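Local coordinates for protein Non-sulfated chondroitin lyase E66 (Autographa californica nucleopolyhedrovirus, PDB 3VSN) that cleaves non-sulfated chondroitin as an envelope lyase of the occlusion-derived virus, is essential for oral infectivity, and may digest the chondroitin sulfate barrier of the host peritrophic matrix, at residues N33-F38 with I151-N156; N40-S45 with Y88-N93. All coordinates share one frame; numbering follows the deposited sequence.

Interaction 1 of 2, residues N33-F38 with I151-N156; sequences NFERWF and ITIVLN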
ATOM      1  N   ASN A  33     -29.057  15.893 -12.638  1.00 20.69           N
ATOM      2  CA  ASN A  33     -27.757  16.344 -12.139  1.00 20.53           C
ATOM      3  C   ASN A  33     -26.827  15.182 -11.777  1.00 19.51           C
ATOM      4  O   ASN A  33     -25.628  15.237 -12.062  1.00 19.47           O
ATOM      5  CB  ASN A  33     -27.923  17.277 -10.935  1.00 21.13           C
ATOM      6  CG  ASN A  33     -28.572  18.607 -11.296  1.00 21.75           C
ATOM      7  OD1 ASN A  33     -28.593  19.021 -12.459  1.00 22.15           O
ATOM      8  ND2 ASN A  33     -29.103  19.287 -10.288  1.00 22.12           N
ATOM      9  N   PHE A  34     -27.373  14.140 -11.149  1.00 18.73           N
ATOM     10  CA  PHE A  34     -26.570  12.960 -10.818  1.00 18.17           C
ATOM     11  C   PHE A  34     -26.094  12.240 -12.072  1.00 17.83           C
ATOM     12  O   PHE A  34     -24.927  11.858 -12.164  1.00 17.64           O
ATOM     13  CB  PHE A  34     -27.308  11.974  -9.905  1.00 17.87           C
ATOM     14  CG  PHE A  34     -26.552  10.688  -9.691  1.00 17.72           C
ATOM     15  CD1 PHE A  34     -25.389  10.674  -8.920  1.00 17.55           C
ATOM     16  CD2 PHE A  34     -26.967   9.503 -10.296  1.00 17.54           C
ATOM     17  CE1 PHE A  34     -24.670   9.506  -8.738  1.00 17.35           C
ATOM     18  CE2 PHE A  34     -26.253   8.328 -10.111  1.00 17.59           C
ATOM     19  CZ  PHE A  34     -25.101   8.331  -9.331  1.00 17.47           C
ATOM     20  N   GLU A  35     -26.997  12.056 -13.032  1.00 17.35           N
ATOM     21  CA  GLU A  35     -26.648  11.395 -14.287  1.00 17.39           C
ATOM     22  C   GLU A  35     -25.581  12.171 -15.057  1.00 17.28           C
ATOM     23  O   GLU A  35     -24.691  11.568 -15.658  1.00 16.56           O
ATOM     24  CB  GLU A  35     -27.891  11.138 -15.144  1.00 17.69           C
ATOM     25  CG  GLU A  35     -28.758  10.005 -14.606  1.00 18.02           C
ATOM     26  CD  GLU A  35     -30.013   9.759 -15.425  1.00 18.53           C
ATOM     27  OE1 GLU A  35     -30.214  10.449 -16.449  1.00 18.95           O
ATOM     28  OE2 GLU A  35     -30.802   8.867 -15.037  1.00 18.41           O
ATOM     29  N   ARG A  36     -25.657  13.500 -15.006  1.00 17.47           N
ATOM     30  CA  ARG A  36     -24.644  14.366 -15.615  1.00 17.74           C
ATOM     31  C   ARG A  36     -23.281  14.202 -14.932  1.00 17.23           C
ATOM     32  O   ARG A  36     -22.254  14.051 -15.599  1.00 16.89           O
ATOM     33  CB  ARG A  36     -25.091  15.835 -15.563  1.00 18.68           C
ATOM     34  CG  ARG A  36     -24.184  16.789 -16.330  1.00 20.02           C
ATOM     35  CD  ARG A  36     -24.792  18.182 -16.455  1.00 21.35           C
ATOM     36  NE  ARG A  36     -25.998  18.180 -17.285  1.00 22.21           N
ATOM     37  CZ  ARG A  36     -27.236  18.339 -16.819  1.00 22.72           C
ATOM     38  NH1 ARG A  36     -27.452  18.531 -15.522  1.00 22.85           N
ATOM     39  NH2 ARG A  36     -28.260  18.309 -17.658  1.00 23.27           N
ATOM     40  N   TRP A  37     -23.292  14.235 -13.601  1.00 16.89           N
ATOM     41  CA  TRP A  37     -22.082  14.057 -12.802  1.00 16.78           C
ATOM     42  C   TRP A  37     -21.465  12.700 -13.047  1.00 16.48           C
ATOM     43  O   TRP A  37     -20.243  12.585 -13.182  1.00 16.44           O
ATOM     44  CB  TRP A  37     -22.398  14.287 -11.329  1.00 16.90           C
ATOM     45  CG  TRP A  37     -21.276  13.956 -10.373  1.00 17.07           C
ATOM     46  CD1 TRP A  37     -20.288  14.812  -9.885  1.00 17.22           C
ATOM     47  CD2 TRP A  37     -21.008  12.660  -9.737  1.00 17.00           C
ATOM     48  NE1 TRP A  37     -19.448  14.145  -9.024  1.00 17.15           N
ATOM     49  CE2 TRP A  37     -19.822  12.854  -8.892  1.00 17.07           C
ATOM     50  CE3 TRP A  37     -21.605  11.404  -9.785  1.00 17.15           C
ATOM     51  CZ2 TRP A  37     -19.279  11.822  -8.141  1.00 17.23           C
ATOM     52  CZ3 TRP A  37     -21.047  10.369  -9.020  1.00 17.21           C
ATOM     53  CH2 TRP A  37     -19.912  10.577  -8.218  1.00 17.22           C
ATOM     54  N   PHE A  38     -22.308  11.671 -13.138  1.00 16.03           N
ATOM     55  CA  PHE A  38     -21.861  10.296 -13.390  1.00 15.87           C
ATOM     56  C   PHE A  38     -21.106  10.194 -14.717  1.00 15.88           C
ATOM     57  O   PHE A  38     -20.007   9.633 -14.774  1.00 15.46           O
ATOM     58  CB  PHE A  38     -23.060   9.331 -13.368  1.00 15.86           C
ATOM     59  CG  PHE A  38     -22.690   7.879 -13.528  1.00 15.73           C
ATOM     60  CD1 PHE A  38     -22.440   7.341 -14.789  1.00 15.69           C
ATOM     61  CD2 PHE A  38     -22.617   7.040 -12.418  1.00 15.81           C
ATOM     62  CE1 PHE A  38     -22.110   6.002 -14.939  1.00 15.74           C
ATOM     63  CE2 PHE A  38     -22.284   5.700 -12.564  1.00 15.76           C
ATOM     64  CZ  PHE A  38     -22.031   5.181 -13.825  1.00 15.64           C
ATOM     65  N   ILE A 151     -25.155   1.077 -17.856  1.00 15.71           N
ATOM     66  CA  ILE A 151     -25.856   1.079 -19.145  1.00 15.65           C
ATOM     67  C   ILE A 151     -26.940   2.160 -19.183  1.00 15.71           C
ATOM     68  O   ILE A 151     -26.973   2.976 -20.107  1.00 15.80           O
ATOM     69  CB  ILE A 151     -26.420  -0.321 -19.509  1.00 15.53           C
ATOM     70  CG1 ILE A 151     -25.266  -1.292 -19.780  1.00 15.54           C
ATOM     71  CG2 ILE A 151     -27.323  -0.239 -20.737  1.00 15.54           C
ATOM     72  CD1 ILE A 151     -25.676  -2.716 -20.112  1.00 15.37           C
ATOM     73  N   THR A 152     -27.798   2.183 -18.163  1.00 15.74           N
ATOM     74  CA  THR A 152     -28.884   3.162 -18.077  1.00 16.01           C
ATOM     75  C   THR A 152     -28.382   4.614 -18.160  1.00 16.03           C
ATOM     76  O   THR A 152     -28.925   5.418 -18.924  1.00 15.91           O
ATOM     77  CB  THR A 152     -29.737   2.956 -16.805  1.00 16.17           C
ATOM     78  OG1 THR A 152     -30.287   1.633 -16.809  1.00 16.40           O
ATOM     79  CG2 THR A 152     -30.876   3.970 -16.736  1.00 16.18           C
ATOM     80  N   ILE A 153     -27.343   4.939 -17.396  1.00 15.92           N
ATOM     81  CA  ILE A 153     -26.846   6.317 -17.364  1.00 16.12           C
ATOM     82  C   ILE A 153     -26.129   6.729 -18.653  1.00 16.36           C
ATOM     83  O   ILE A 153     -26.446   7.777 -19.220  1.00 16.90           O
ATOM     84  CB  ILE A 153     -25.995   6.619 -16.109  1.00 16.16           C
ATOM     85  CG1 ILE A 153     -26.819   6.363 -14.845  1.00 16.05           C
ATOM     86  CG2 ILE A 153     -25.497   8.064 -16.134  1.00 16.24           C
ATOM     87  CD1 ILE A 153     -26.047   6.469 -13.544  1.00 16.39           C
ATOM     88  N   VAL A 154     -25.186   5.921 -19.138  1.00 16.15           N
ATOM     89  CA  VAL A 154     -24.444   6.326 -20.344  1.00 16.40           C
ATOM     90  C   VAL A 154     -25.333   6.447 -21.588  1.00 16.74           C
ATOM     91  O   VAL A 154     -24.998   7.175 -22.525  1.00 16.21           O
ATOM     92  CB  VAL A 154     -23.189   5.461 -20.639  1.00 16.20           C
ATOM     93  CG1 VAL A 154     -22.263   5.424 -19.429  1.00 15.89           C
ATOM     94  CG2 VAL A 154     -23.560   4.054 -21.103  1.00 16.15           C
ATOM     95  N   LEU A 155     -26.467   5.746 -21.578  1.00 17.22           N
ATOM     96  CA  LEU A 155     -27.417   5.788 -22.688  1.00 18.19           C
ATOM     97  C   LEU A 155     -28.560   6.783 -22.454  1.00 18.80           C
ATOM     98  O   LEU A 155     -29.551   6.772 -23.189  1.00 19.29           O
ATOM     99  CB  LEU A 155     -27.986   4.385 -22.967  1.00 18.19           C
ATOM    100  CG  LEU A 155     -27.037   3.273 -23.430  1.00 18.48           C
ATOM    101  CD1 LEU A 155     -27.813   2.002 -23.748  1.00 18.52           C
ATOM    102  CD2 LEU A 155     -26.205   3.700 -24.634  1.00 18.45           C
ATOM    103  N   ASN A 156     -28.412   7.653 -21.451  1.00 19.13           N
ATOM    104  CA  ASN A 156     -29.512   8.522 -21.016  1.00 19.84           C
ATOM    105  C   ASN A 156     -30.017   9.550 -22.040  1.00 21.07           C
ATOM    106  O   ASN A 156     -31.102  10.098 -21.877  1.00 21.52           O
ATOM    107  CB  ASN A 156     -29.216   9.185 -19.658  1.00 19.27           C
ATOM    108  CG  ASN A 156     -28.228  10.342 -19.755  1.00 18.83           C
ATOM    109  OD1 ASN A 156     -27.493  10.482 -20.735  1.00 18.96           O
ATOM    110  ND2 ASN A 156     -28.201  11.170 -18.721  1.00 18.50           N
TER
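I153 reaches from the last turn of helix 138-154 into helix 29-48 and sets both its branches against F38. Its CD1 lies over one face of the F38 ring, 3.7 Å from the ring centroid and 15° off the ring normal, a CH-pi contact shifted toward the rim. The other branch, CG2, sits 3.4 Å from F38 CD1 and also rests against the backbone O of E35. F38 holds its CG anti to the backbone N, a torsion that sends the ring out toward helix 138-154. F34 adds a lighter touch, its CE2 meeting I153 CD1 at 3.9 Å, the two side chains crossing at about a right angle. This packing joins two helices of the alpha/alpha toroid, the helical N-terminal part of the lyase. Beside the apolar patch lies one polar bond: N156 ND2 donates to E35 OE1 at 3.1 Å with an N-H...O angle of 171°. The oxygen lies in the amide plane, yet the donor meets it on the anti side and 34° out of the carboxylate plane. E35 stays extended beyond CG, which carries its buried carboxylate past N156 to Y201 and Y161, whose hydroxyls hydrogen-bond OE2. N156 OD1 in turn bonds K39 NZ.

Interaction 2 of 2, residues N40-S45 with Y88-N93; sequences NNLSYS and YCVRYN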
ATOM      1  N   ASN A  40     -19.842  12.725 -16.494  1.00 16.29           N
ATOM      2  CA  ASN A  40     -18.668  13.600 -16.413  1.00 16.50           C
ATOM      3  C   ASN A  40     -17.466  12.916 -15.765  1.00 16.39           C
ATOM      4  O   ASN A  40     -16.323  13.137 -16.168  1.00 16.76           O
ATOM      5  CB  ASN A  40     -18.995  14.885 -15.644  1.00 16.66           C
ATOM      6  CG  ASN A  40     -19.783  15.888 -16.472  1.00 16.87           C
ATOM      7  OD1 ASN A  40     -19.944  15.731 -17.678  1.00 17.39           O
ATOM      8  ND2 ASN A  40     -20.276  16.930 -15.818  1.00 16.84           N
ATOM      9  N   ASN A  41     -17.736  12.068 -14.778  1.00 16.21           N
ATOM     10  CA  ASN A  41     -16.686  11.493 -13.949  1.00 16.10           C
ATOM     11  C   ASN A  41     -16.428  10.005 -14.180  1.00 15.70           C
ATOM     12  O   ASN A  41     -15.589   9.413 -13.493  1.00 15.17           O
ATOM     13  CB  ASN A  41     -16.994  11.754 -12.470  1.00 16.60           C
ATOM     14  CG  ASN A  41     -16.952  13.230 -12.117  1.00 17.28           C
ATOM     15  OD1 ASN A  41     -17.985  13.857 -11.869  1.00 17.97           O
ATOM     16  ND2 ASN A  41     -15.759  13.795 -12.099  1.00 17.28           N
ATOM     17  N   LEU A  42     -17.130   9.411 -15.149  1.00 15.30           N
ATOM     18  CA  LEU A  42     -17.064   7.960 -15.365  1.00 15.20           C
ATOM     19  C   LEU A  42     -15.652   7.427 -15.632  1.00 15.08           C
ATOM     20  O   LEU A  42     -15.220   6.474 -14.981  1.00 15.14           O
ATOM     21  CB  LEU A  42     -18.032   7.498 -16.471  1.00 15.08           C
ATOM     22  CG  LEU A  42     -18.101   5.979 -16.718  1.00 15.12           C
ATOM     23  CD1 LEU A  42     -18.373   5.192 -15.439  1.00 15.39           C
ATOM     24  CD2 LEU A  42     -19.146   5.643 -17.770  1.00 15.12           C
ATOM     25  N   SER A  43     -14.946   8.028 -16.586  1.00 15.18           N
ATOM     26  CA  SER A  43     -13.581   7.598 -16.897  1.00 15.55           C
ATOM     27  C   SER A  43     -12.687   7.659 -15.659  1.00 15.61           C
ATOM     28  O   SER A  43     -11.971   6.707 -15.356  1.00 15.54           O
ATOM     29  CB  SER A  43     -12.990   8.422 -18.044  1.00 15.47           C
ATOM     30  OG  SER A  43     -13.531   7.998 -19.283  1.00 15.75           O
ATOM     31  N   TYR A  44     -12.762   8.772 -14.935  1.00 15.99           N
ATOM     32  CA  TYR A  44     -12.019   8.944 -13.690  1.00 16.31           C
ATOM     33  C   TYR A  44     -12.394   7.895 -12.639  1.00 16.10           C
ATOM     34  O   TYR A  44     -11.517   7.275 -12.029  1.00 15.84           O
ATOM     35  CB  TYR A  44     -12.240  10.358 -13.147  1.00 17.13           C
ATOM     36  CG  TYR A  44     -11.617  10.611 -11.799  1.00 17.93           C
ATOM     37  CD1 TYR A  44     -10.249  10.836 -11.675  1.00 18.29           C
ATOM     38  CD2 TYR A  44     -12.400  10.633 -10.644  1.00 18.35           C
ATOM     39  CE1 TYR A  44      -9.677  11.069 -10.439  1.00 18.76           C
ATOM     40  CE2 TYR A  44     -11.835  10.867  -9.404  1.00 18.66           C
ATOM     41  CZ  TYR A  44     -10.476  11.087  -9.311  1.00 18.96           C
ATOM     42  OH  TYR A  44      -9.918  11.317  -8.081  1.00 19.63           O
ATOM     43  N   SER A  45     -13.696   7.700 -12.436  1.00 15.73           N
ATOM     44  CA  SER A  45     -14.198   6.725 -11.467  1.00 15.43           C
ATOM     45  C   SER A  45     -13.743   5.307 -11.808  1.00 15.22           C
ATOM     46  O   SER A  45     -13.307   4.558 -10.934  1.00 15.10           O
ATOM     47  CB  SER A  45     -15.726   6.781 -11.397  1.00 15.47           C
ATOM     48  OG  SER A  45     -16.219   5.861 -10.440  1.00 15.90           O
ATOM     49  N   TYR A  88     -17.452  -1.442 -21.871  1.00 17.54           N
ATOM     50  CA  TYR A  88     -18.002  -0.866 -23.098  1.00 17.67           C
ATOM     51  C   TYR A  88     -18.801   0.418 -22.846  1.00 17.48           C
ATOM     52  O   TYR A  88     -18.808   1.314 -23.690  1.00 17.46           O
ATOM     53  CB  TYR A  88     -18.852  -1.891 -23.857  1.00 18.20           C
ATOM     54  CG  TYR A  88     -18.086  -2.702 -24.889  1.00 18.73           C
ATOM     55  CD1 TYR A  88     -17.906  -4.076 -24.733  1.00 19.14           C
ATOM     56  CD2 TYR A  88     -17.545  -2.091 -26.024  1.00 19.05           C
ATOM     57  CE1 TYR A  88     -17.213  -4.819 -25.676  1.00 19.62           C
ATOM     58  CE2 TYR A  88     -16.848  -2.826 -26.971  1.00 19.48           C
ATOM     59  CZ  TYR A  88     -16.685  -4.186 -26.791  1.00 19.85           C
ATOM     60  OH  TYR A  88     -15.999  -4.921 -27.730  1.00 20.56           O
ATOM     61  N   CYS A  89     -19.467   0.505 -21.693  1.00 17.20           N
ATOM     62  CA  CYS A  89     -20.137   1.743 -21.283  1.00 17.11           C
ATOM     63  C   CYS A  89     -19.146   2.893 -21.180  1.00 16.85           C
ATOM     64  O   CYS A  89     -19.419   3.999 -21.646  1.00 16.82           O
ATOM     65  CB  CYS A  89     -20.851   1.573 -19.942  1.00 17.05           C
ATOM     66  SG  CYS A  89     -22.339   0.560 -20.020  1.00 17.60           S
ATOM     67  N   VAL A  90     -17.994   2.620 -20.572  1.00 16.83           N
ATOM     68  CA  VAL A  90     -16.940   3.623 -20.408  1.00 16.88           C
ATOM     69  C   VAL A  90     -16.407   4.071 -21.775  1.00 17.33           C
ATOM     70  O   VAL A  90     -16.201   5.267 -22.006  1.00 17.31           O
ATOM     71  CB  VAL A  90     -15.805   3.112 -19.483  1.00 16.70           C
ATOM     72  CG1 VAL A  90     -14.687   4.141 -19.353  1.00 16.57           C
ATOM     73  CG2 VAL A  90     -16.358   2.761 -18.105  1.00 16.57           C
ATOM     74  N   ARG A  91     -16.214   3.112 -22.681  1.00 18.14           N
ATOM     75  CA  ARG A  91     -15.805   3.397 -24.063  1.00 18.81           C
ATOM     76  C   ARG A  91     -16.836   4.253 -24.796  1.00 18.73           C
ATOM     77  O   ARG A  91     -16.482   5.220 -25.475  1.00 18.76           O
ATOM     78  CB  ARG A  91     -15.570   2.102 -24.848  1.00 19.59           C
ATOM     79  CG  ARG A  91     -14.357   1.294 -24.411  1.00 20.89           C
ATOM     80  CD  ARG A  91     -13.974   0.268 -25.468  1.00 21.70           C
ATOM     81  NE  ARG A  91     -13.549   0.917 -26.708  1.00 22.47           N
ATOM     82  CZ  ARG A  91     -13.236   0.282 -27.833  1.00 23.44           C
ATOM     83  NH1 ARG A  91     -13.296  -1.044 -27.905  1.00 23.83           N
ATOM     84  NH2 ARG A  91     -12.865   0.979 -28.899  1.00 23.87           N
ATOM     85  N   TYR A  92     -18.109   3.890 -24.658  1.00 18.80           N
ATOM     86  CA  TYR A  92     -19.204   4.638 -25.276  1.00 18.67           C
ATOM     87  C   TYR A  92     -19.228   6.094 -24.802  1.00 18.73           C
ATOM     88  O   TYR A  92     -19.528   7.012 -25.573  1.00 18.79           O
ATOM     89  CB  TYR A  92     -20.546   3.970 -24.955  1.00 18.84           C
ATOM     90  CG  TYR A  92     -21.726   4.664 -25.592  1.00 19.04           C
ATOM     91  CD1 TYR A  92     -22.104   4.368 -26.900  1.00 18.99           C
ATOM     92  CD2 TYR A  92     -22.454   5.629 -24.895  1.00 18.95           C
ATOM     93  CE1 TYR A  92     -23.182   5.004 -27.492  1.00 19.46           C
ATOM     94  CE2 TYR A  92     -23.530   6.277 -25.483  1.00 19.17           C
ATOM     95  CZ  TYR A  92     -23.887   5.959 -26.781  1.00 19.27           C
ATOM     96  OH  TYR A  92     -24.953   6.594 -27.368  1.00 19.72           O
ATOM     97  N   ASN A  93     -18.904   6.284 -23.528  1.00 18.58           N
ATOM     98  CA  ASN A  93     -18.998   7.576 -22.864  1.00 19.14           C
ATOM     99  C   ASN A  93     -17.725   8.428 -22.989  1.00 19.80           C
ATOM    100  O   ASN A  93     -17.739   9.622 -22.675  1.00 19.94           O
ATOM    101  CB  ASN A  93     -19.367   7.346 -21.393  1.00 18.27           C
ATOM    102  CG  ASN A  93     -19.568   8.634 -20.621  1.00 18.27           C
ATOM    103  OD1 ASN A  93     -18.736   8.997 -19.784  1.00 18.02           O
ATOM    104  ND2 ASN A  93     -20.676   9.324 -20.882  1.00 17.46           N
TER
HETATM  105  O   HOH W   1     -16.279   7.342 -20.016  1.00 17.26           O
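L42 and V90 supply the apolar part of this contact between helices 29-48 and 75-93. L42 CG lies 3.9 Å from V90 CG2, and L42 CD1 and CD2 flank the same methyl at only slightly longer range. The leucine CG is anti to its backbone N (chi1 -176°), which sends the branched end across toward the 88-93 turn, where CD2 also comes 4.2 Å from the backbone O of C89. Helix 138-154 also packs here, L42 touching its N150. N93 completes the van der Waals layer: its side chain crosses L42 at a slant, with CB 4.0 Å from L42 CD2, and also touches K39 one turn earlier on the leucine's helix.

The segment axes approach to 9.6 Å with 131° between their N-to-C directions, so the two helices run in opposed but strongly inclined directions. Both belong to the helical alpha/alpha toroid, and the contact joins its N-terminal helix to the next long helix of the chain.

Polar contact is made through water. S43 OG donates to the water at 2.9 Å, and the water donates onward to V90 O at 2.9 Å, bridging a serine hydroxyl and a helix carbonyl where the two backbones come nearest, S43 CA to V90 CA being 6.3 Å. The hydroxyl stands beside its own backbone N (chi1 -76°), a setting that brings it to the water and, at 4.0 Å, to V90 CG1. Within its helix, segment 40-45 is kinked where the amides of S43 and Y44 lack a bond to the preceding turn.

Helix 29-48 takes part in both contacts, with 33-38 resting on helix 138-154 and 40-45, further along, on helix 75-93. Their centres are 10 Å apart and interaction 2 is nested within the chain loop closed by interaction 1. The latter is the more buried, with aromatic-aliphatic packing and a direct amide-carboxylate bond; interaction 2 is partly buried, aliphatic in its packing, and relies on a water for its polar bridge. The two merge through helix 138-154, where V154 CG1 lies 3.5 Å from L42 CD2 and I151 CG1 lies 3.5 Å from C89 SG, so the three helices share one apolar layer.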